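Local coordinates for uncharacterized peroxidase-related protein (Silicibacter sp., PDB 2PFX) that is of unknown function but belongs to the AhpD-like, carboxymuconolactone decarboxylase-related proteins and is probably a peroxidase-related oxidoreductase, at residues 72-84 / 122-135. Numbering follows the deposited sequence.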
ATOM      1  N   GLU A  72      18.883 -23.162  -3.537  1.00  9.21           N
ATOM      2  CA  GLU A  72      17.670 -22.746  -2.844  1.00  6.63           C
ATOM      3  C   GLU A  72      17.856 -21.397  -2.158  1.00  9.39           C
ATOM      4  O   GLU A  72      16.962 -20.550  -2.180  1.00  8.67           O
ATOM      5  CB  GLU A  72      17.259 -23.855  -1.874  1.00 12.26           C
ATOM      6  CG  GLU A  72      16.340 -24.875  -2.517  1.00 10.87           C
ATOM      7  CD  GLU A  72      16.155 -26.175  -1.769  1.00 19.40           C
ATOM      8  OE1 GLU A  72      16.863 -26.450  -0.783  1.00 13.35           O
ATOM      9  OE2 GLU A  72      15.263 -26.960  -2.180  1.00 14.93           O
ATOM     10  N   ARG A  73      19.034 -21.217  -1.562  1.00 11.46           N
ATOM     11  CA  ARG A  73      19.312 -19.956  -0.844  1.00  9.25           C
ATOM     12  C   ARG A  73      19.468 -18.820  -1.836  1.00  8.77           C
ATOM     13  O   ARG A  73      19.032 -17.708  -1.555  1.00 11.35           O
ATOM     14  CB  ARG A  73      20.516 -20.179   0.061  1.00  8.30           C
ATOM     15  CG  ARG A  73      20.189 -21.124   1.208  1.00  7.37           C
ATOM     16  CD  ARG A  73      21.408 -21.398   2.058  1.00 10.62           C
ATOM     17  NE  ARG A  73      22.067 -22.612   1.625  1.00 14.10           N
ATOM     18  CZ  ARG A  73      23.197 -23.121   2.103  1.00 13.05           C
ATOM     19  NH1 ARG A  73      23.871 -22.522   3.067  1.00 10.24           N
ATOM     20  NH2 ARG A  73      23.663 -24.261   1.602  1.00 13.57           N
ATOM     21  N   GLU A  74      20.056 -19.127  -2.982  1.00  7.83           N
ATOM     22  CA  GLU A  74      20.147 -18.106  -4.036  1.00 17.48           C
ATOM     23  C   GLU A  74      18.764 -17.755  -4.574  1.00 20.62           C
ATOM     24  O   GLU A  74      18.526 -16.603  -4.937  1.00 10.72           O
ATOM     25  CB  GLU A  74      21.032 -18.572  -5.179  1.00 11.53           C
ATOM     26  CG  GLU A  74      22.517 -18.513  -4.924  1.00 13.30           C
ATOM     27  CD  GLU A  74      23.065 -17.124  -4.642  1.00 20.03           C
ATOM     28  OE1 GLU A  74      22.315 -16.135  -4.764  1.00 12.41           O
ATOM     29  OE2 GLU A  74      24.272 -17.055  -4.299  1.00 17.73           O
HETATM   30  N   MSE A  75      17.865 -18.732  -4.635  1.00  8.84           N
HETATM   31  CA  MSE A  75      16.502 -18.466  -5.089  1.00  6.42           C
HETATM   32  C   MSE A  75      15.789 -17.516  -4.140  1.00  7.07           C
HETATM   33  O   MSE A  75      15.051 -16.615  -4.519  1.00  8.51           O
HETATM   34  CB  MSE A  75      15.765 -19.812  -5.236  1.00 10.61           C
HETATM   35  CG  MSE A  75      16.278 -20.623  -6.417  1.00 11.04           C
HETATM   36 SE   MSE A  75      15.506 -22.412  -6.348  0.75 13.85          SE
HETATM   37  CE  MSE A  75      13.936 -21.796  -7.245  1.00 20.68           C
ATOM     38  N   ILE A  76      16.013 -17.702  -2.849  1.00  8.27           N
ATOM     39  CA  ILE A  76      15.417 -16.851  -1.847  1.00  7.72           C
ATOM     40  C   ILE A  76      15.940 -15.439  -2.064  1.00  8.69           C
ATOM     41  O   ILE A  76      15.204 -14.462  -2.070  1.00  8.13           O
ATOM     42  CB  ILE A  76      15.742 -17.321  -0.422  1.00 10.53           C
ATOM     43  CG1 ILE A  76      14.979 -18.569   0.022  1.00  9.76           C
ATOM     44  CG2 ILE A  76      15.499 -16.224   0.600  1.00 13.60           C
ATOM     45  CD1 ILE A  76      15.533 -19.205   1.298  1.00 12.47           C
ATOM     46  N   ALA A  77      17.256 -15.390  -2.276  1.00 10.10           N
ATOM     47  CA  ALA A  77      17.878 -14.076  -2.447  1.00  7.37           C
ATOM     48  C   ALA A  77      17.241 -13.255  -3.554  1.00  9.57           C
ATOM     49  O   ALA A  77      16.978 -12.059  -3.425  1.00 10.44           O
ATOM     50  CB  ALA A  77      19.359 -14.272  -2.738  1.00 11.02           C
ATOM     51  N   VAL A  78      17.026 -13.914  -4.682  1.00 11.21           N
ATOM     52  CA  VAL A  78      16.451 -13.234  -5.849  1.00 10.82           C
ATOM     53  C   VAL A  78      15.011 -12.837  -5.650  1.00 10.06           C
ATOM     54  O   VAL A  78      14.560 -11.785  -6.090  1.00 10.75           O
ATOM     55  CB  VAL A  78      16.564 -14.124  -7.102  1.00  9.34           C
ATOM     56  CG1 VAL A  78      15.878 -13.467  -8.299  1.00 14.54           C
ATOM     57  CG2 VAL A  78      18.024 -14.378  -7.398  1.00  8.05           C
ATOM     58  N   VAL A  79      14.228 -13.687  -4.994  1.00 12.95           N
ATOM     59  CA  VAL A  79      12.830 -13.317  -4.745  1.00  6.76           C
ATOM     60  C   VAL A  79      12.771 -12.120  -3.812  1.00  7.96           C
ATOM     61  O   VAL A  79      12.038 -11.139  -4.045  1.00 10.89           O
ATOM     62  CB  VAL A  79      12.073 -14.534  -4.200  1.00 10.47           C
ATOM     63  CG1 VAL A  79      10.745 -14.136  -3.582  1.00 13.19           C
ATOM     64  CG2 VAL A  79      11.895 -15.548  -5.322  1.00  8.84           C
ATOM     65  N   VAL A  80      13.537 -12.117  -2.737  1.00 11.61           N
ATOM     66  CA  VAL A  80      13.629 -10.934  -1.866  1.00  6.92           C
ATOM     67  C   VAL A  80      14.027  -9.720  -2.691  1.00  5.95           C
ATOM     68  O   VAL A  80      13.364  -8.685  -2.623  1.00  9.27           O
ATOM     69  CB  VAL A  80      14.599 -11.154  -0.693  1.00  8.81           C
ATOM     70  CG1 VAL A  80      14.703  -9.904   0.174  1.00  9.01           C
ATOM     71  CG2 VAL A  80      14.138 -12.334   0.158  1.00  9.94           C
ATOM     72  N   SER A  81      15.094  -9.823  -3.483  1.00  7.88           N
ATOM     73  CA  SER A  81      15.574  -8.705  -4.278  1.00 13.85           C
ATOM     74  C   SER A  81      14.579  -8.174  -5.284  1.00 11.30           C
ATOM     75  O   SER A  81      14.553  -7.008  -5.629  1.00  8.57           O
ATOM     76  CB  SER A  81      16.798  -9.150  -5.088  1.00 13.86           C
ATOM     77  OG  SER A  81      17.772  -9.693  -4.233  1.00 10.39           O
ATOM     78  N   SER A  82      13.772  -9.099  -5.824  1.00 10.68           N
ATOM     79  CA  SER A  82      12.770  -8.690  -6.794  1.00  8.76           C
ATOM     80  C   SER A  82      11.721  -7.824  -6.111  1.00 12.58           C
ATOM     81  O   SER A  82      11.280  -6.793  -6.624  1.00 12.72           O
ATOM     82  CB  SER A  82      12.131  -9.930  -7.435  1.00 11.80           C
ATOM     83  OG  SER A  82      11.146  -9.566  -8.383  1.00 12.99           O
ATOM     84  N   ILE A  83      11.291  -8.243  -4.919  1.00  7.00           N
ATOM     85  CA  ILE A  83      10.286  -7.499  -4.214  1.00 10.70           C
ATOM     86  C   ILE A  83      10.812  -6.121  -3.799  1.00 10.68           C
ATOM     87  O   ILE A  83      10.061  -5.147  -3.871  1.00 10.88           O
ATOM     88  CB  ILE A  83       9.773  -8.248  -2.970  1.00 12.07           C
ATOM     89  CG1 ILE A  83       9.036  -9.542  -3.330  1.00  9.39           C
ATOM     90  CG2 ILE A  83       8.915  -7.338  -2.108  1.00 12.27           C
ATOM     91  CD1 ILE A  83       8.991 -10.546  -2.207  1.00 16.16           C
ATOM     92  N   ASN A  84      12.077  -6.065  -3.408  1.00 10.12           N
ATOM     93  CA  ASN A  84      12.675  -4.781  -3.058  1.00  8.73           C
ATOM     94  C   ASN A  84      13.256  -4.014  -4.240  1.00 10.24           C
ATOM     95  O   ASN A  84      13.712  -2.868  -4.050  1.00  9.53           O
ATOM     96  CB  ASN A  84      13.804  -4.971  -2.043  1.00  9.73           C
ATOM     97  CG  ASN A  84      13.266  -5.426  -0.700  1.00 10.61           C
ATOM     98  OD1 ASN A  84      12.178  -5.036  -0.286  1.00 13.59           O
ATOM     99  ND2 ASN A  84      14.044  -6.244  -0.042  1.00  8.64           N
ATOM    100  N   ARG A 122       7.571 -27.656  -2.187  1.00 10.29           N
ATOM    101  CA  ARG A 122       8.595 -27.341  -1.194  1.00  9.49           C
ATOM    102  C   ARG A 122       9.280 -26.009  -1.524  1.00 11.94           C
ATOM    103  O   ARG A 122       9.373 -25.140  -0.653  1.00 13.76           O
ATOM    104  CB  ARG A 122       9.627 -28.456  -1.120  1.00 11.67           C
ATOM    105  CG  ARG A 122      10.898 -28.156  -0.336  1.00 15.75           C
ATOM    106  CD  ARG A 122      12.067 -28.999  -0.830  1.00 23.89           C
ATOM    107  NE  ARG A 122      13.385 -28.535  -0.406  1.00 31.12           N
ATOM    108  CZ  ARG A 122      13.914 -28.758   0.798  1.00 31.74           C
ATOM    109  NH1 ARG A 122      13.224 -29.441   1.706  1.00 20.00           N
ATOM    110  NH2 ARG A 122      15.129 -28.299   1.107  1.00 25.42           N
ATOM    111  N   GLN A 123       9.723 -25.870  -2.768  1.00  8.87           N
ATOM    112  CA  GLN A 123      10.435 -24.638  -3.101  1.00 12.01           C
ATOM    113  C   GLN A 123       9.453 -23.491  -3.166  1.00 14.23           C
ATOM    114  O   GLN A 123       9.792 -22.380  -2.786  1.00 13.93           O
ATOM    115  CB  GLN A 123      11.198 -24.806  -4.424  1.00 11.71           C
ATOM    116  CG  GLN A 123      12.371 -25.744  -4.234  1.00 14.08           C
ATOM    117  CD  GLN A 123      13.300 -25.874  -5.416  1.00  8.69           C
ATOM    118  OE1 GLN A 123      12.919 -25.633  -6.556  1.00 13.14           O
ATOM    119  NE2 GLN A 123      14.523 -26.288  -5.073  1.00 12.03           N
ATOM    120  N   ARG A 124       8.239 -23.781  -3.651  1.00 10.82           N
ATOM    121  CA  ARG A 124       7.309 -22.650  -3.749  1.00  6.86           C
ATOM    122  C   ARG A 124       6.942 -22.133  -2.381  1.00 13.19           C
ATOM    123  O   ARG A 124       6.865 -20.914  -2.178  1.00 11.55           O
ATOM    124  CB  ARG A 124       6.062 -23.091  -4.522  1.00  8.34           C
ATOM    125  CG  ARG A 124       5.012 -22.008  -4.578  1.00 10.51           C
ATOM    126  CD  ARG A 124       5.528 -20.648  -5.116  1.00 18.48           C
ATOM    127  NE  ARG A 124       4.320 -19.776  -5.108  1.00 15.50           N
ATOM    128  CZ  ARG A 124       3.564 -19.505  -6.160  1.00 12.40           C
ATOM    129  NH1 ARG A 124       3.781 -19.955  -7.387  1.00 16.49           N
ATOM    130  NH2 ARG A 124       2.507 -18.723  -5.957  1.00 17.36           N
ATOM    131  N   VAL A 125       6.678 -22.978  -1.377  1.00 11.99           N
ATOM    132  CA  VAL A 125       6.279 -22.410  -0.082  1.00 10.11           C
ATOM    133  C   VAL A 125       7.458 -21.735   0.609  1.00 10.15           C
ATOM    134  O   VAL A 125       7.290 -20.768   1.352  1.00  9.32           O
ATOM    135  CB  VAL A 125       5.621 -23.454   0.827  1.00 10.55           C
ATOM    136  CG1 VAL A 125       4.397 -24.018   0.079  1.00 10.42           C
ATOM    137  CG2 VAL A 125       6.546 -24.579   1.254  1.00 11.07           C
HETATM  138  N   MSE A 126       8.661 -22.222   0.352  1.00 11.54           N
HETATM  139  CA  MSE A 126       9.875 -21.569   0.815  1.00  9.09           C
HETATM  140  C   MSE A 126       9.919 -20.119   0.332  1.00  6.31           C
HETATM  141  O   MSE A 126      10.134 -19.175   1.102  1.00 10.52           O
HETATM  142  CB  MSE A 126      11.067 -22.370   0.334  1.00  9.70           C
HETATM  143  CG  MSE A 126      12.414 -21.797   0.754  1.00  9.84           C
HETATM  144 SE   MSE A 126      13.859 -22.704  -0.116  0.75 12.51          SE
HETATM  145  CE  MSE A 126      13.531 -21.971  -1.845  1.00 12.92           C
ATOM    146  N   LEU A 127       9.684 -19.934  -0.956  1.00  9.45           N
ATOM    147  CA  LEU A 127       9.654 -18.583  -1.513  1.00 11.09           C
ATOM    148  C   LEU A 127       8.464 -17.741  -1.079  1.00  9.33           C
ATOM    149  O   LEU A 127       8.588 -16.526  -0.904  1.00  8.95           O
ATOM    150  CB  LEU A 127       9.739 -18.637  -3.044  1.00  7.68           C
ATOM    151  CG  LEU A 127      11.002 -19.299  -3.595  1.00  8.72           C
ATOM    152  CD1 LEU A 127      10.975 -19.359  -5.109  1.00 11.35           C
ATOM    153  CD2 LEU A 127      12.275 -18.587  -3.125  1.00 11.23           C
ATOM    154  N   ASP A 128       7.293 -18.328  -0.898  1.00 10.11           N
ATOM    155  CA  ASP A 128       6.137 -17.595  -0.409  1.00  9.31           C
ATOM    156  C   ASP A 128       6.367 -17.042   1.000  1.00 14.35           C
ATOM    157  O   ASP A 128       5.949 -15.928   1.338  1.00 11.90           O
ATOM    158  CB  ASP A 128       4.931 -18.524  -0.385  1.00 12.80           C
ATOM    159  CG  ASP A 128       4.305 -18.854  -1.719  1.00 16.22           C
ATOM    160  OD1 ASP A 128       4.617 -18.197  -2.735  1.00 12.72           O
ATOM    161  OD2 ASP A 128       3.483 -19.801  -1.711  1.00 14.08           O
ATOM    162  N   PHE A 129       7.019 -17.839   1.843  1.00  9.89           N
ATOM    163  CA  PHE A 129       7.378 -17.425   3.198  1.00 11.75           C
ATOM    164  C   PHE A 129       8.377 -16.258   3.177  1.00  6.62           C
ATOM    165  O   PHE A 129       8.243 -15.269   3.891  1.00  8.19           O
ATOM    166  CB  PHE A 129       7.940 -18.641   3.943  1.00  9.08           C
ATOM    167  CG  PHE A 129       8.112 -18.467   5.451  1.00 14.84           C
ATOM    168  CD1 PHE A 129       7.078 -18.754   6.332  1.00 14.50           C
ATOM    169  CD2 PHE A 129       9.308 -18.029   5.996  1.00 13.12           C
ATOM    170  CE1 PHE A 129       7.254 -18.613   7.694  1.00  9.60           C
ATOM    171  CE2 PHE A 129       9.488 -17.861   7.351  1.00  8.38           C
ATOM    172  CZ  PHE A 129       8.436 -18.129   8.202  1.00  9.52           C
ATOM    173  N   ALA A 130       9.393 -16.387   2.341  1.00  8.31           N
ATOM    174  CA  ALA A 130      10.378 -15.313   2.188  1.00  8.85           C
ATOM    175  C   ALA A 130       9.681 -14.039   1.739  1.00  5.85           C
ATOM    176  O   ALA A 130       9.981 -12.961   2.263  1.00  9.83           O
ATOM    177  CB  ALA A 130      11.474 -15.727   1.223  1.00 11.63           C
ATOM    178  N   ALA A 131       8.766 -14.169   0.796  1.00  8.80           N
ATOM    179  CA  ALA A 131       7.977 -13.050   0.269  1.00 11.56           C
ATOM    180  C   ALA A 131       7.148 -12.395   1.352  1.00 12.05           C
ATOM    181  O   ALA A 131       7.114 -11.166   1.494  1.00 10.18           O
ATOM    182  CB  ALA A 131       7.061 -13.482  -0.878  1.00 14.02           C
ATOM    183  N   LYS A 132       6.472 -13.221   2.139  1.00  8.62           N
ATOM    184  CA  LYS A 132       5.679 -12.682   3.230  1.00  9.32           C
ATOM    185  C   LYS A 132       6.530 -12.020   4.307  1.00  7.19           C
ATOM    186  O   LYS A 132       6.164 -11.012   4.942  1.00 15.00           O
ATOM    187  CB  LYS A 132       4.813 -13.794   3.825  1.00 13.85           C
ATOM    188  CG  LYS A 132       3.892 -13.221   4.917  1.00 19.45           C
ATOM    189  CD  LYS A 132       2.953 -14.279   5.480  1.00 21.13           C
ATOM    190  CE  LYS A 132       1.983 -13.617   6.456  1.00 19.45           C
ATOM    191  NZ  LYS A 132       0.797 -14.492   6.631  1.00 22.72           N
HETATM  192  N   MSE A 133       7.701 -12.565   4.591  1.00  8.48           N
HETATM  193  CA  MSE A 133       8.646 -11.941   5.495  1.00  7.59           C
HETATM  194  C   MSE A 133       9.120 -10.596   4.955  1.00 12.07           C
HETATM  195  O   MSE A 133       9.347  -9.638   5.678  1.00 10.64           O
HETATM  196  CB  MSE A 133       9.878 -12.824   5.642  1.00 16.82           C
HETATM  197  CG  MSE A 133       9.752 -13.966   6.630  1.00 15.29           C
HETATM  198 SE   MSE A 133      11.333 -14.979   6.820  0.75  9.24          SE
HETATM  199  CE  MSE A 133      12.397 -13.590   7.582  1.00  7.86           C
ATOM    200  N   THR A 134       9.254 -10.554   3.635  1.00 10.92           N
ATOM    201  CA  THR A 134       9.786  -9.356   2.994  1.00 10.79           C
ATOM    202  C   THR A 134       8.753  -8.246   3.020  1.00 11.02           C
ATOM    203  O   THR A 134       9.057  -7.086   3.347  1.00 11.24           O
ATOM    204  CB  THR A 134      10.278  -9.702   1.583  1.00 10.11           C
ATOM    205  OG1 THR A 134      11.394 -10.601   1.703  1.00 10.71           O
ATOM    206  CG2 THR A 134      10.797  -8.456   0.861  1.00 11.83           C
ATOM    207  N   ARG A 135       7.496  -8.587   2.734  1.00 10.35           N
ATOM    208  CA  ARG A 135       6.428  -7.585   2.764  1.00 11.96           C
ATOM    209  C   ARG A 135       5.793  -7.320   4.115  1.00 17.28           C
ATOM    210  O   ARG A 135       5.306  -6.206   4.398  1.00 14.64           O
ATOM    211  CB  ARG A 135       5.336  -8.054   1.790  1.00 10.50           C
ATOM    212  CG  ARG A 135       5.724  -7.815   0.348  1.00 21.90           C
ATOM    213  CD  ARG A 135       5.551  -9.032  -0.528  1.00 41.39           C
ATOM    214  NE  ARG A 135       4.297  -9.003  -1.261  1.00 49.27           N
ATOM    215  CZ  ARG A 135       3.906  -9.891  -2.159  1.00157.91           C
ATOM    216  NH1 ARG A 135       4.657 -10.940  -2.495  1.00 31.06           N
ATOM    217  NH2 ARG A 135       2.713  -9.674  -2.718  1.00 52.35           N
TER
HETATM  218  O   HOH W   1      10.751  -5.190   1.903  1.00 10.99           O
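Arg122 grips the carboxylate of Glu72 side-on with two nitrogens: NE lies 3.0 Å from Glu72 OE2 and NH2 3.2 Å from Glu72 OE1. Both hydrogen bonds are nearly straight and the acceptors lie in the guanidinium plane, but the carboxylate is turned 32° from that plane. Arg122 uses the syn side of each oxygen, whereas the next residue, Gln123, takes the anti side of OE2, its NE2 donating over 3.1 Å to Glu72 OE2. Three N-H groups thus fix the rotation of the carboxylate, whose OE1 also accepts from the backbone N of Ser69. In the selenomethionine Met126, CG anti to the backbone N turns the chain toward Glu72 and Ile76; it crosses Glu72 at about a right angle with SE 4.0 Å from Glu72 CB. Leu127 reaches in mainly with CD2, set among Met75, Ile76 and Val79 and 3.8 Å from Val79 CG2, while CD1 also meets Val79 CG2. Around this point segments 72-84 and 122-135 run in broadly the same direction, 38° apart with their axes 9.3 Å at closest, a packed pair within an all-helical AhpD-like fold. Helix 155-178 also touches the pair, Thr165 meeting both Ile76 and Ala130. Ala130 offers its CB to Ile76 CG2, and one residue on, Ala131 CB is met at 3.8 Å by Ile83 CD1. Thr134 is split in use: with OG1 anti to the carbonyl carbon (chi1 -65°), the hydroxyl donates to Ala130 O from above the carbonyl plane, on the face opposite to Thr134's own backbone N, and lies against the Val80 methyls, while Thr134 CG2 packs 3.7 Å from Ile83 CG2. Arg135, bent along its chain, lays CG and CD against Ile83 and sends NH2 to a salt bridge with Glu139 of a neighbouring subunit.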